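Local coordinates for probable hydrogenase maturation factor HypB (Methanocaldococcus jannaschii, PDB 2HF9), which probably serves the maturation of [NiFe] hydrogenases as a dimeric, metal-binding GTPase whose slow GTP hydrolysis is needed for nickel insertion, at residues Phe41-Ala46 with Lys142-Ile147; Ser49-Leu54 with Phe123-Gly128; Cys70-Val75 with Ala89-Leu94. All coordinates share one frame; numbering follows the deposited sequence.

Contact 1. Residues Phe41-Ala46 with Lys142-Ile147; sequences FDFMGA and KRIVVI
Asp-42 reaches Arg-143 through its carboxylate oxygen OD2, which takes a hydrogen bond from a water 2.7 Å away that in turn accepts one from Arg-143 NH1. The direct salt bridge, OD2 to NH1 at 3.5 Å, rests on charge alone: carboxylate and guanidinium planes stand 87° apart and no N-H points at the oxygen. The water therefore supplies the directional link, while Asn-126 holds OD1 and Pro-133 O and Thr-165 hold NH2. All this lies on one face of two neighbouring parallel strands at the middle of the P-loop NTPase sheet, the first of which runs into the Walker A loop at Gly-45. Their pairing is regular. Met-44 N to Ile-144 O, at 2.7 Å with an N-H...O angle of 168°, is one of four backbone bonds that alternate in direction from Asp-42 N to Val-146 N.

On the face of Phe-41, Phe-43 and Ile-144 the contact is apolar. CD1 of Ile-144 sits over one face of the Phe-43 ring, 4.1 Å from its centroid, a CH-pi contact; helices 51-62 and 211-224 pack against this side. Back on the Asp-42 face, Met-44 is extended at chi2 and turns at chi3 (-76°), which lays its CE 3.3 Å above the guanidinium plane of Arg-143, offset toward the rim, with the same methyl 3.8 Å from Val-145 CG2.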
ATOM      1  N   PHE A  41      -1.012  14.891  14.647  1.00 10.16           N
ATOM      2  CA  PHE A  41      -1.840  13.914  13.947  1.00  9.80           C
ATOM      3  C   PHE A  41      -0.993  13.004  13.052  1.00  9.46           C
ATOM      4  O   PHE A  41      -0.189  13.480  12.245  1.00  9.44           O
ATOM      5  CB  PHE A  41      -2.919  14.623  13.112  1.00  9.58           C
ATOM      6  CG  PHE A  41      -3.932  15.380  13.933  1.00  9.61           C
ATOM      7  CD1 PHE A  41      -3.698  16.699  14.316  1.00  9.42           C
ATOM      8  CD2 PHE A  41      -5.132  14.779  14.308  1.00  9.23           C
ATOM      9  CE1 PHE A  41      -4.635  17.402  15.073  1.00  9.78           C
ATOM     10  CE2 PHE A  41      -6.079  15.479  15.060  1.00  9.71           C
ATOM     11  CZ  PHE A  41      -5.825  16.795  15.442  1.00  9.24           C
ATOM     12  N   ASP A  42      -1.186  11.697  13.208  1.00  9.03           N
ATOM     13  CA  ASP A  42      -0.506  10.686  12.404  1.00  9.17           C
ATOM     14  C   ASP A  42      -1.424  10.262  11.245  1.00  9.36           C
ATOM     15  O   ASP A  42      -2.464   9.642  11.466  1.00  9.40           O
ATOM     16  CB  ASP A  42      -0.132   9.492  13.303  1.00  9.16           C
ATOM     17  CG  ASP A  42       0.579   8.361  12.559  1.00  9.49           C
ATOM     18  OD1 ASP A  42       0.846   8.464  11.347  1.00 10.47           O
ATOM     19  OD2 ASP A  42       0.879   7.347  13.211  1.00 10.75           O
ATOM     20  N   PHE A  43      -1.034  10.625  10.023  1.00  9.32           N
ATOM     21  CA  PHE A  43      -1.781  10.279   8.817  1.00  9.55           C
ATOM     22  C   PHE A  43      -1.200   9.018   8.193  1.00 10.01           C
ATOM     23  O   PHE A  43      -0.116   9.050   7.605  1.00  9.72           O
ATOM     24  CB  PHE A  43      -1.739  11.423   7.796  1.00  9.20           C
ATOM     25  CG  PHE A  43      -2.527  12.635   8.200  1.00  8.32           C
ATOM     26  CD1 PHE A  43      -1.981  13.581   9.065  1.00  7.45           C
ATOM     27  CD2 PHE A  43      -3.805  12.849   7.692  1.00  7.98           C
ATOM     28  CE1 PHE A  43      -2.705  14.709   9.439  1.00  8.04           C
ATOM     29  CE2 PHE A  43      -4.538  13.978   8.055  1.00  8.42           C
ATOM     30  CZ  PHE A  43      -3.984  14.910   8.931  1.00  8.65           C
ATOM     31  N   MET A  44      -1.928   7.915   8.350  1.00 10.60           N
ATOM     32  CA  MET A  44      -1.569   6.624   7.776  1.00 11.91           C
ATOM     33  C   MET A  44      -2.500   6.299   6.614  1.00 11.44           C
ATOM     34  O   MET A  44      -3.552   6.918   6.466  1.00 11.43           O
ATOM     35  CB  MET A  44      -1.691   5.516   8.834  1.00 11.60           C
ATOM     36  CG  MET A  44      -0.669   5.585   9.967  1.00 13.23           C
ATOM     37  SD  MET A  44      -1.065   4.423  11.293  1.00 14.84           S
ATOM     38  CE  MET A  44      -2.425   5.281  12.088  1.00 16.35           C
ATOM     39  N   GLY A  45      -2.110   5.329   5.794  1.00 11.43           N
ATOM     40  CA  GLY A  45      -2.971   4.841   4.727  1.00 11.70           C
ATOM     41  C   GLY A  45      -2.273   3.942   3.730  1.00 11.97           C
ATOM     42  O   GLY A  45      -1.076   3.656   3.858  1.00 12.35           O
ATOM     43  N   ALA A  46      -3.029   3.497   2.732  1.00 11.76           N
ATOM     44  CA  ALA A  46      -2.482   2.690   1.648  1.00 11.89           C
ATOM     45  C   ALA A  46      -1.710   3.593   0.680  1.00 11.87           C
ATOM     46  O   ALA A  46      -1.646   4.811   0.873  1.00 12.50           O
ATOM     47  CB  ALA A  46      -3.598   1.953   0.931  1.00 11.75           C
ATOM     48  N   LYS A 142      -3.639  11.979  17.893  1.00 11.30           N
ATOM     49  CA  LYS A 142      -4.612  11.190  17.142  1.00 10.91           C
ATOM     50  C   LYS A 142      -4.012  10.501  15.924  1.00 10.75           C
ATOM     51  O   LYS A 142      -3.039  10.973  15.326  1.00 10.47           O
ATOM     52  CB  LYS A 142      -5.815  12.043  16.704  1.00 10.81           C
ATOM     53  CG  LYS A 142      -6.623  12.670  17.833  1.00 11.11           C
ATOM     54  CD  LYS A 142      -7.442  11.651  18.615  1.00 11.36           C
ATOM     55  CE  LYS A 142      -8.060  12.295  19.848  1.00 12.64           C
ATOM     56  NZ  LYS A 142      -8.751  11.291  20.700  1.00 12.54           N
ATOM     57  N   ARG A 143      -4.624   9.380  15.564  1.00 10.70           N
ATOM     58  CA  ARG A 143      -4.231   8.618  14.398  1.00 10.71           C
ATOM     59  C   ARG A 143      -5.359   8.626  13.373  1.00 10.22           C
ATOM     60  O   ARG A 143      -6.521   8.377  13.706  1.00  9.72           O
ATOM     61  CB  ARG A 143      -3.858   7.198  14.811  1.00 11.28           C
ATOM     62  CG  ARG A 143      -2.580   7.138  15.645  1.00 12.84           C
ATOM     63  CD  ARG A 143      -2.468   5.861  16.462  1.00 16.37           C
ATOM     64  NE  ARG A 143      -2.273   4.666  15.637  1.00 18.18           N
ATOM     65  CZ  ARG A 143      -1.091   4.225  15.204  1.00 18.44           C
ATOM     66  NH1 ARG A 143       0.025   4.884  15.494  1.00 19.00           N
ATOM     67  NH2 ARG A 143      -1.027   3.129  14.462  1.00 16.81           N
ATOM     68  N   ILE A 144      -5.004   8.932  12.130  1.00  9.85           N
ATOM     69  CA  ILE A 144      -5.969   8.987  11.036  1.00  9.46           C
ATOM     70  C   ILE A 144      -5.554   7.965   9.984  1.00  9.30           C
ATOM     71  O   ILE A 144      -4.412   7.983   9.520  1.00  9.47           O
ATOM     72  CB  ILE A 144      -6.049  10.412  10.410  1.00  9.37           C
ATOM     73  CG1 ILE A 144      -6.461  11.444  11.471  1.00  9.46           C
ATOM     74  CG2 ILE A 144      -7.002  10.428   9.195  1.00  8.65           C
ATOM     75  CD1 ILE A 144      -6.370  12.892  11.030  1.00  9.65           C
ATOM     76  N   VAL A 145      -6.462   7.054   9.641  1.00  8.77           N
ATOM     77  CA  VAL A 145      -6.204   6.102   8.565  1.00  8.54           C
ATOM     78  C   VAL A 145      -7.025   6.493   7.343  1.00  8.43           C
ATOM     79  O   VAL A 145      -8.257   6.569   7.400  1.00  8.02           O
ATOM     80  CB  VAL A 145      -6.469   4.623   8.977  1.00  8.54           C
ATOM     81  CG1 VAL A 145      -6.285   3.681   7.783  1.00  8.76           C
ATOM     82  CG2 VAL A 145      -5.541   4.209  10.102  1.00  9.06           C
ATOM     83  N   VAL A 146      -6.320   6.768   6.248  1.00  8.33           N
ATOM     84  CA  VAL A 146      -6.948   7.115   4.988  1.00  8.59           C
ATOM     85  C   VAL A 146      -6.863   5.924   4.040  1.00  8.82           C
ATOM     86  O   VAL A 146      -5.776   5.483   3.674  1.00  8.58           O
ATOM     87  CB  VAL A 146      -6.268   8.345   4.324  1.00  8.74           C
ATOM     88  CG1 VAL A 146      -7.048   8.788   3.077  1.00  8.33           C
ATOM     89  CG2 VAL A 146      -6.137   9.493   5.320  1.00  8.68           C
ATOM     90  N   ILE A 147      -8.017   5.391   3.667  1.00  9.06           N
ATOM     91  CA  ILE A 147      -8.080   4.443   2.567  1.00  9.58           C
ATOM     92  C   ILE A 147      -8.991   5.030   1.506  1.00  9.52           C
ATOM     93  O   ILE A 147      -9.639   6.053   1.735  1.00 10.04           O
ATOM     94  CB  ILE A 147      -8.544   3.016   2.991  1.00  9.78           C
ATOM     95  CG1 ILE A 147      -9.935   3.031   3.666  1.00 10.33           C
ATOM     96  CG2 ILE A 147      -7.439   2.304   3.798  1.00 10.39           C
ATOM     97  CD1 ILE A 147      -9.947   3.376   5.157  1.00 12.36           C
TER
HETATM   98  O   HOH W   1       0.978   7.467  15.921  1.00 13.10           O

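Contact 2. Residues Ser49-Leu54 with Phe123-Gly128; sequences SGKTLL and FIENVG. With MG (magnesium ion), chain C; GSP (5'-guanosine-diphosphate-monothiophosphate), chain E.
This is a metal-bridged contact at the nucleotide end of the sheet, where the P-loop (Walker A) and the start of helix 51-62 face Glu-125 on strand 121-125 and the residues after it across magnesium and the GTP analogue. Thr-52 OG1 and Glu-125 OE2 each bind the ion at 2.1 Å. The analogue adds O2B and O3G, water 2 a fifth ligand, and Asp-80 also belongs to the site. Thr-52 and Glu-125 meet directly as well: OG1 donates to the syn lone pair of Glu-125 OE1 at 2.6 Å, so one carboxylate oxygen holds the metal and the other the hydroxyl that shares it. Glu-125 spans the distance because CG lies anti to the backbone N (chi1 -174°) and the chain stays extended at chi2.

Three nitrogens converge on GSP O1B: Gly-50 N at 2.9 Å, Lys-51 N at 3.0 Å and Lys-51 NZ, also at 3.0 Å. In Lys-51 the turn at chi3 brings CE within 3.6 Å of Asn-126 O, and that at chi4 returns NZ to O1B. The helix amides continue the series, Thr-52 N binding GSP O2B and Leu-53 N binding O1A. Around the site, helix 78-85 touches Thr-52 and Glu-125 through Arg-83 and Met-84, while strand 121-125 runs between strands 39-45 and 68-74.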
ATOM      1  N   SER A  49      -3.727   6.766  -1.239  1.00  9.27           N
ATOM      2  CA  SER A  49      -5.083   6.910  -0.694  1.00  9.19           C
ATOM      3  C   SER A  49      -5.575   8.361  -0.672  1.00  8.82           C
ATOM      4  O   SER A  49      -6.780   8.612  -0.757  1.00  8.48           O
ATOM      5  CB  SER A  49      -5.159   6.327   0.718  1.00  9.21           C
ATOM      6  OG  SER A  49      -4.950   4.926   0.702  1.00 11.35           O
ATOM      7  N   GLY A  50      -4.640   9.303  -0.546  1.00  8.53           N
ATOM      8  CA  GLY A  50      -4.973  10.730  -0.536  1.00  8.21           C
ATOM      9  C   GLY A  50      -4.468  11.507   0.670  1.00  7.88           C
ATOM     10  O   GLY A  50      -4.966  12.598   0.943  1.00  8.09           O
ATOM     11  N   LYS A  51      -3.468  10.963   1.369  1.00  7.75           N
ATOM     12  CA  LYS A  51      -2.920  11.583   2.588  1.00  7.58           C
ATOM     13  C   LYS A  51      -2.408  12.999   2.334  1.00  7.00           C
ATOM     14  O   LYS A  51      -2.736  13.930   3.070  1.00  6.38           O
ATOM     15  CB  LYS A  51      -1.785  10.732   3.184  1.00  7.51           C
ATOM     16  CG  LYS A  51      -2.162   9.302   3.570  1.00  8.70           C
ATOM     17  CD  LYS A  51      -0.991   8.559   4.253  1.00  8.89           C
ATOM     18  CE  LYS A  51       0.131   8.178   3.278  1.00 10.90           C
ATOM     19  NZ  LYS A  51      -0.363   7.382   2.119  1.00 13.16           N
ATOM     20  N   THR A  52      -1.594  13.158   1.294  1.00  6.97           N
ATOM     21  CA  THR A  52      -0.993  14.461   1.001  1.00  6.84           C
ATOM     22  C   THR A  52      -2.047  15.477   0.584  1.00  7.05           C
ATOM     23  O   THR A  52      -2.058  16.595   1.094  1.00  7.38           O
ATOM     24  CB  THR A  52       0.120  14.370  -0.047  1.00  6.67           C
ATOM     25  OG1 THR A  52       1.128  13.468   0.422  1.00  5.59           O
ATOM     26  CG2 THR A  52       0.756  15.741  -0.275  1.00  6.99           C
ATOM     27  N   LEU A  53      -2.942  15.080  -0.318  1.00  7.50           N
ATOM     28  CA  LEU A  53      -4.022  15.967  -0.743  1.00  7.71           C
ATOM     29  C   LEU A  53      -4.899  16.400   0.437  1.00  7.51           C
ATOM     30  O   LEU A  53      -5.302  17.558   0.516  1.00  7.48           O
ATOM     31  CB  LEU A  53      -4.863  15.330  -1.850  1.00  7.82           C
ATOM     32  CG  LEU A  53      -5.839  16.249  -2.602  1.00  7.84           C
ATOM     33  CD1 LEU A  53      -5.170  17.526  -3.120  1.00  8.78           C
ATOM     34  CD2 LEU A  53      -6.498  15.487  -3.744  1.00  8.27           C
ATOM     35  N   LEU A  54      -5.178  15.474   1.353  1.00  7.64           N
ATOM     36  CA  LEU A  54      -5.922  15.790   2.572  1.00  7.74           C
ATOM     37  C   LEU A  54      -5.170  16.800   3.436  1.00  7.89           C
ATOM     38  O   LEU A  54      -5.753  17.782   3.904  1.00  7.82           O
ATOM     39  CB  LEU A  54      -6.226  14.521   3.381  1.00  7.77           C
ATOM     40  CG  LEU A  54      -6.969  14.699   4.714  1.00  8.18           C
ATOM     41  CD1 LEU A  54      -8.323  15.397   4.527  1.00  7.99           C
ATOM     42  CD2 LEU A  54      -7.142  13.362   5.426  1.00  7.22           C
ATOM     43  N   PHE A 123       1.053  17.903  11.440  1.00 10.16           N
ATOM     44  CA  PHE A 123       0.550  16.829  10.585  1.00  9.93           C
ATOM     45  C   PHE A 123       1.723  15.966  10.145  1.00  9.61           C
ATOM     46  O   PHE A 123       2.648  16.450   9.488  1.00  9.86           O
ATOM     47  CB  PHE A 123      -0.176  17.377   9.345  1.00  9.94           C
ATOM     48  CG  PHE A 123      -1.381  18.241   9.649  1.00 10.17           C
ATOM     49  CD1 PHE A 123      -1.711  19.298   8.796  1.00 10.09           C
ATOM     50  CD2 PHE A 123      -2.186  18.001  10.761  1.00 10.58           C
ATOM     51  CE1 PHE A 123      -2.821  20.108   9.045  1.00 10.37           C
ATOM     52  CE2 PHE A 123      -3.300  18.808  11.027  1.00 10.64           C
ATOM     53  CZ  PHE A 123      -3.616  19.866  10.164  1.00 10.38           C
ATOM     54  N   ILE A 124       1.688  14.692  10.514  1.00  9.26           N
ATOM     55  CA  ILE A 124       2.727  13.754  10.109  1.00  9.09           C
ATOM     56  C   ILE A 124       2.186  12.798   9.054  1.00  9.11           C
ATOM     57  O   ILE A 124       1.241  12.050   9.322  1.00  8.75           O
ATOM     58  CB  ILE A 124       3.261  12.929  11.306  1.00  9.06           C
ATOM     59  CG1 ILE A 124       3.660  13.840  12.473  1.00  8.87           C
ATOM     60  CG2 ILE A 124       4.426  12.033  10.863  1.00  9.26           C
ATOM     61  CD1 ILE A 124       4.184  13.083  13.692  1.00  9.00           C
ATOM     62  N   GLU A 125       2.772  12.823   7.859  1.00  9.16           N
ATOM     63  CA  GLU A 125       2.412  11.831   6.853  1.00  9.82           C
ATOM     64  C   GLU A 125       3.317  10.617   6.971  1.00 10.22           C
ATOM     65  O   GLU A 125       4.505  10.675   6.648  1.00  9.98           O
ATOM     66  CB  GLU A 125       2.443  12.387   5.429  1.00  9.82           C
ATOM     67  CG  GLU A 125       1.932  11.373   4.412  1.00  9.47           C
ATOM     68  CD  GLU A 125       1.686  11.961   3.045  1.00  9.00           C
ATOM     69  OE1 GLU A 125       1.515  13.189   2.943  1.00  9.36           O
ATOM     70  OE2 GLU A 125       1.669  11.197   2.058  1.00  9.59           O
ATOM     71  N   ASN A 126       2.732   9.526   7.452  1.00 10.78           N
ATOM     72  CA  ASN A 126       3.432   8.266   7.608  1.00 11.56           C
ATOM     73  C   ASN A 126       3.689   7.638   6.242  1.00 12.39           C
ATOM     74  O   ASN A 126       3.170   8.110   5.225  1.00 12.38           O
ATOM     75  CB  ASN A 126       2.587   7.324   8.469  1.00 11.25           C
ATOM     76  CG  ASN A 126       3.422   6.453   9.380  1.00 11.18           C
ATOM     77  OD1 ASN A 126       4.445   5.893   8.974  1.00 11.66           O
ATOM     78  ND2 ASN A 126       2.977   6.317  10.620  1.00 10.58           N
ATOM     79  N   VAL A 127       4.482   6.574   6.206  1.00 13.65           N
ATOM     80  CA  VAL A 127       4.714   5.876   4.941  1.00 14.93           C
ATOM     81  C   VAL A 127       3.432   5.129   4.534  1.00 15.33           C
ATOM     82  O   VAL A 127       2.662   4.698   5.395  1.00 15.60           O
ATOM     83  CB  VAL A 127       5.940   4.928   4.999  1.00 15.11           C
ATOM     84  CG1 VAL A 127       7.099   5.562   5.777  1.00 15.98           C
ATOM     85  CG2 VAL A 127       5.566   3.613   5.610  1.00 15.95           C
ATOM     86  N   GLY A 128       3.195   5.012   3.227  1.00 16.11           N
ATOM     87  CA  GLY A 128       2.004   4.329   2.709  1.00 16.84           C
ATOM     88  C   GLY A 128       2.091   2.822   2.858  1.00 17.48           C
ATOM     89  O   GLY A 128       2.792   2.157   2.097  1.00 17.43           O
TER
HETATM   90 MG    MG C 301       1.611  11.521  -0.059  1.00  9.08          MG
HETATM   91  PG  GSP E 300       1.547   8.529  -1.201  1.00 11.07           P
HETATM   92  O3B GSP E 300       0.069   8.918  -1.706  1.00  9.62           O
HETATM   93  S1G GSP E 300       1.507   6.996  -0.415  1.00 14.64           S
HETATM   94  O2G GSP E 300       2.424   8.465  -2.465  1.00 11.12           O
HETATM   95  O3G GSP E 300       2.064   9.632  -0.262  1.00 11.07           O
HETATM   96  PB  GSP E 300      -0.978   9.822  -0.877  1.00  7.54           P
HETATM   97  O1B GSP E 300      -1.774   8.939  -0.000  1.00  6.95           O
HETATM   98  O2B GSP E 300      -0.345  10.938  -0.151  1.00  6.70           O
HETATM   99  PA  GSP E 300      -2.028  11.665  -2.872  1.00  8.40           P
HETATM  100  O1A GSP E 300      -2.476  12.807  -2.040  1.00  7.61           O
HETATM  101  O2A GSP E 300      -0.724  11.938  -3.529  1.00  7.27           O
HETATM  102  O3A GSP E 300      -1.997  10.287  -2.040  1.00  7.92           O
HETATM  103  O5' GSP E 300      -3.187  11.326  -3.924  1.00  8.66           O
HETATM  104  C5' GSP E 300      -3.060  10.248  -4.830  1.00  9.19           C
HETATM  105  C4' GSP E 300      -3.863  10.537  -6.094  1.00  9.10           C
HETATM  106  O4' GSP E 300      -5.254  10.465  -5.830  1.00  8.82           O
HETATM  107  C3' GSP E 300      -3.608  11.922  -6.667  1.00  9.46           C
HETATM  108  O3' GSP E 300      -3.595  11.766  -8.067  1.00 10.23           O
HETATM  109  C2' GSP E 300      -4.814  12.730  -6.239  1.00  9.52           C
HETATM  110  O2' GSP E 300      -5.138  13.733  -7.164  1.00 11.22           O
HETATM  111  C1' GSP E 300      -5.900  11.672  -6.202  1.00  8.75           C
HETATM  112  N9  GSP E 300      -6.988  11.873  -5.232  1.00  8.24           N
HETATM  113  C8  GSP E 300      -6.899  12.024  -3.870  1.00  8.37           C
HETATM  114  N7  GSP E 300      -8.154  12.120  -3.378  1.00  8.78           N
HETATM  115  C5  GSP E 300      -9.036  12.016  -4.400  1.00  8.34           C
HETATM  116  C6  GSP E 300     -10.429  12.042  -4.458  1.00  8.74           C
HETATM  117  O6  GSP E 300     -11.092  12.183  -3.432  1.00  7.63           O
HETATM  118  N1  GSP E 300     -11.058  11.898  -5.682  1.00  8.29           N
HETATM  119  C2  GSP E 300     -10.310  11.738  -6.837  1.00  8.22           C
HETATM  120  N2  GSP E 300     -10.918  11.607  -8.012  1.00  8.01           N
HETATM  121  N3  GSP E 300      -8.929  11.709  -6.775  1.00  8.10           N
HETATM  122  C4  GSP E 300      -8.310  11.845  -5.570  1.00  8.28           C
HETATM  123  O   HOH W   2       1.577  11.883  -2.069  1.00  8.69           O

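Contact 3. Residues Cys70-Val75 with Ala89-Leu94; sequences CIAGDV and AKVVPL
Ile-71 and Leu-94 make the tightest side-chain contact between these two strands, CG2 of the first meeting CD1 of the second at 3.6 Å. The strands are the ends of a beta-alpha-beta crossover, 68-74 and 90-95, joined by helix 78-85; they run parallel, with 17° between their directions, and 90-95 is the outermost strand of the sheet within this chain. Leu-94 reaches Ile-71 because its CG lies anti to the carbonyl carbon (chi1 -70°), which directs the branch back along the strand, while CG2 of Ile-71 stands anti to the backbone N. The two side chains approach at a slant. Val-92 extends this apolar face, its CB 4.3 Å from Ile-71 CG1, and Leu-102 and Leu-114 cover it from nearby loops.

On the other face, that of Cys-70, Ala-72 and Val-91, no side-chain pair across the strands comes as close as Ile-71 CG2 and Leu-94 CD1. Cys-70 SG is 4.0 Å from Ala-89 CB, and Ala-72 CB is 4.3 Å from Val-91 CG1. Much of the packing here comes from helices: Met-84 touches both Cys-70 and Val-91, and Ile-59 of helix 51-62 reaches Cys-70 and Ala-89. The loose, solvent side is found at Lys-90 and Pro-93, both exposed, and Pro-93 has only slight contact with the neighbouring strand. The side chain of Asp-74 points away from strand 90-95 and lies about 5 Å from the bound nucleotide, nearest atoms.

Five backbone bonds hold the ladder. It begins with Cys-70 N to Lys-90 O at 2.7 Å and ends with Asp-74 N to Leu-94 O, at 3.1 Å the longest of the five. No side-chain hydrogen bond or salt bridge crosses between the strands, so their union rests on main-chain bonds and apolar packing.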
ATOM      1  N   CYS A  70       4.497  20.285   9.283  1.00 11.40           N
ATOM      2  CA  CYS A  70       4.376  18.913   8.804  1.00 11.13           C
ATOM      3  C   CYS A  70       5.678  18.132   8.901  1.00 11.02           C
ATOM      4  O   CYS A  70       6.771  18.699   8.829  1.00 10.63           O
ATOM      5  CB  CYS A  70       3.900  18.883   7.352  1.00 11.28           C
ATOM      6  SG  CYS A  70       2.313  19.673   7.079  1.00 12.36           S
ATOM      7  N   ILE A  71       5.531  16.824   9.075  1.00 10.58           N
ATOM      8  CA  ILE A  71       6.611  15.868   8.895  1.00 10.63           C
ATOM      9  C   ILE A  71       6.156  14.933   7.778  1.00 10.53           C
ATOM     10  O   ILE A  71       5.105  14.295   7.884  1.00 10.19           O
ATOM     11  CB  ILE A  71       6.909  15.070  10.197  1.00 10.51           C
ATOM     12  CG1 ILE A  71       7.528  15.989  11.256  1.00 10.63           C
ATOM     13  CG2 ILE A  71       7.840  13.884   9.912  1.00 11.60           C
ATOM     14  CD1 ILE A  71       7.470  15.440  12.690  1.00 10.33           C
ATOM     15  N   ALA A  72       6.933  14.882   6.703  1.00 10.26           N
ATOM     16  CA  ALA A  72       6.605  14.048   5.553  1.00 10.60           C
ATOM     17  C   ALA A  72       7.634  12.940   5.410  1.00 10.66           C
ATOM     18  O   ALA A  72       8.787  13.192   5.046  1.00 10.50           O
ATOM     19  CB  ALA A  72       6.540  14.887   4.286  1.00 10.42           C
ATOM     20  N   GLY A  73       7.212  11.716   5.714  1.00 10.82           N
ATOM     21  CA  GLY A  73       8.081  10.555   5.594  1.00 10.98           C
ATOM     22  C   GLY A  73       7.725   9.681   4.406  1.00 11.19           C
ATOM     23  O   GLY A  73       6.569   9.297   4.231  1.00 10.98           O
ATOM     24  N   ASP A  74       8.723   9.383   3.582  1.00 11.41           N
ATOM     25  CA  ASP A  74       8.591   8.414   2.489  1.00 11.99           C
ATOM     26  C   ASP A  74       9.983   8.057   1.985  1.00 12.09           C
ATOM     27  O   ASP A  74      10.959   8.679   2.397  1.00 12.12           O
ATOM     28  CB  ASP A  74       7.727   8.976   1.354  1.00 12.49           C
ATOM     29  CG  ASP A  74       7.160   7.888   0.447  1.00 13.53           C
ATOM     30  OD1 ASP A  74       7.243   6.684   0.783  1.00 14.37           O
ATOM     31  OD2 ASP A  74       6.628   8.242  -0.619  1.00 16.52           O
ATOM     32  N   VAL A  75      10.071   7.056   1.108  1.00 12.23           N
ATOM     33  CA  VAL A  75      11.341   6.645   0.492  1.00 12.53           C
ATOM     34  C   VAL A  75      12.068   7.858  -0.095  1.00 12.47           C
ATOM     35  O   VAL A  75      13.240   8.100   0.206  1.00 12.61           O
ATOM     36  CB  VAL A  75      11.134   5.581  -0.618  1.00 12.41           C
ATOM     37  CG1 VAL A  75      12.461   4.904  -0.967  1.00 13.08           C
ATOM     38  CG2 VAL A  75      10.108   4.532  -0.188  1.00 13.17           C
ATOM     39  N   ALA A  89       3.214  25.633   5.002  1.00 20.04           N
ATOM     40  CA  ALA A  89       3.573  24.923   6.222  1.00 19.68           C
ATOM     41  C   ALA A  89       5.083  24.759   6.296  1.00 19.41           C
ATOM     42  O   ALA A  89       5.759  24.678   5.268  1.00 19.13           O
ATOM     43  CB  ALA A  89       2.892  23.565   6.279  1.00 19.57           C
ATOM     44  N   LYS A  90       5.606  24.726   7.518  1.00 19.39           N
ATOM     45  CA  LYS A  90       6.988  24.328   7.742  1.00 19.38           C
ATOM     46  C   LYS A  90       7.045  22.806   7.688  1.00 18.75           C
ATOM     47  O   LYS A  90       6.245  22.130   8.335  1.00 18.87           O
ATOM     48  CB  LYS A  90       7.499  24.854   9.080  1.00 19.62           C
ATOM     49  CG  LYS A  90       8.982  24.591   9.303  1.00 21.36           C
ATOM     50  CD  LYS A  90       9.710  25.851   9.745  1.00 23.40           C
ATOM     51  CE  LYS A  90      11.190  25.575   9.992  1.00 24.70           C
ATOM     52  NZ  LYS A  90      11.848  24.913   8.824  1.00 25.36           N
ATOM     53  N   VAL A  91       7.973  22.273   6.899  1.00 18.02           N
ATOM     54  CA  VAL A  91       8.036  20.835   6.659  1.00 17.12           C
ATOM     55  C   VAL A  91       9.403  20.257   7.007  1.00 16.81           C
ATOM     56  O   VAL A  91      10.438  20.794   6.606  1.00 16.73           O
ATOM     57  CB  VAL A  91       7.696  20.484   5.186  1.00 17.35           C
ATOM     58  CG1 VAL A  91       7.593  18.973   4.999  1.00 16.74           C
ATOM     59  CG2 VAL A  91       6.409  21.171   4.748  1.00 16.99           C
ATOM     60  N   VAL A  92       9.394  19.165   7.766  1.00 15.80           N
ATOM     61  CA  VAL A  92      10.588  18.358   7.961  1.00 15.22           C
ATOM     62  C   VAL A  92      10.422  17.077   7.145  1.00 14.75           C
ATOM     63  O   VAL A  92       9.532  16.266   7.432  1.00 14.26           O
ATOM     64  CB  VAL A  92      10.845  18.021   9.448  1.00 15.09           C
ATOM     65  CG1 VAL A  92      12.075  17.128   9.592  1.00 15.14           C
ATOM     66  CG2 VAL A  92      11.019  19.300  10.259  1.00 15.66           C
ATOM     67  N   PRO A  93      11.260  16.902   6.110  1.00 14.39           N
ATOM     68  CA  PRO A  93      11.188  15.669   5.341  1.00 14.16           C
ATOM     69  C   PRO A  93      11.977  14.553   6.016  1.00 14.18           C
ATOM     70  O   PRO A  93      13.014  14.810   6.637  1.00 13.93           O
ATOM     71  CB  PRO A  93      11.825  16.054   4.004  1.00 14.17           C
ATOM     72  CG  PRO A  93      12.786  17.146   4.342  1.00 14.33           C
ATOM     73  CD  PRO A  93      12.291  17.826   5.593  1.00 14.51           C
ATOM     74  N   LEU A  94      11.477  13.328   5.902  1.00 13.97           N
ATOM     75  CA  LEU A  94      12.182  12.157   6.405  1.00 14.24           C
ATOM     76  C   LEU A  94      12.261  11.087   5.325  1.00 14.43           C
ATOM     77  O   LEU A  94      11.251  10.478   4.964  1.00 14.15           O
ATOM     78  CB  LEU A  94      11.510  11.603   7.673  1.00 14.33           C
ATOM     79  CG  LEU A  94      11.604  12.401   8.980  1.00 14.21           C
ATOM     80  CD1 LEU A  94      10.769  11.738  10.074  1.00 14.38           C
ATOM     81  CD2 LEU A  94      13.050  12.571   9.446  1.00 15.14           C
TER

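From the N terminus the chain first lays down strand 39-45, which pairs with 142-148 only after the long excursion that contact 1 closes. Within that excursion, helix 51-62 meets strand 121-125 in contact 2, closing a shorter loop, and inside this lies contact 3, which joins strands 68-74 and 90-95 after a single helix. The three are thus nested without crossing. Strand 121-125 ties them together in the sheet: Ile-124 bonds through its backbone to Phe-41 and Phe-43 of contact 1, and Phe-123 and Glu-125 bond to Ile-71 of contact 3. Contacts 1 and 3 do not touch, their centres lying about 15 Å apart.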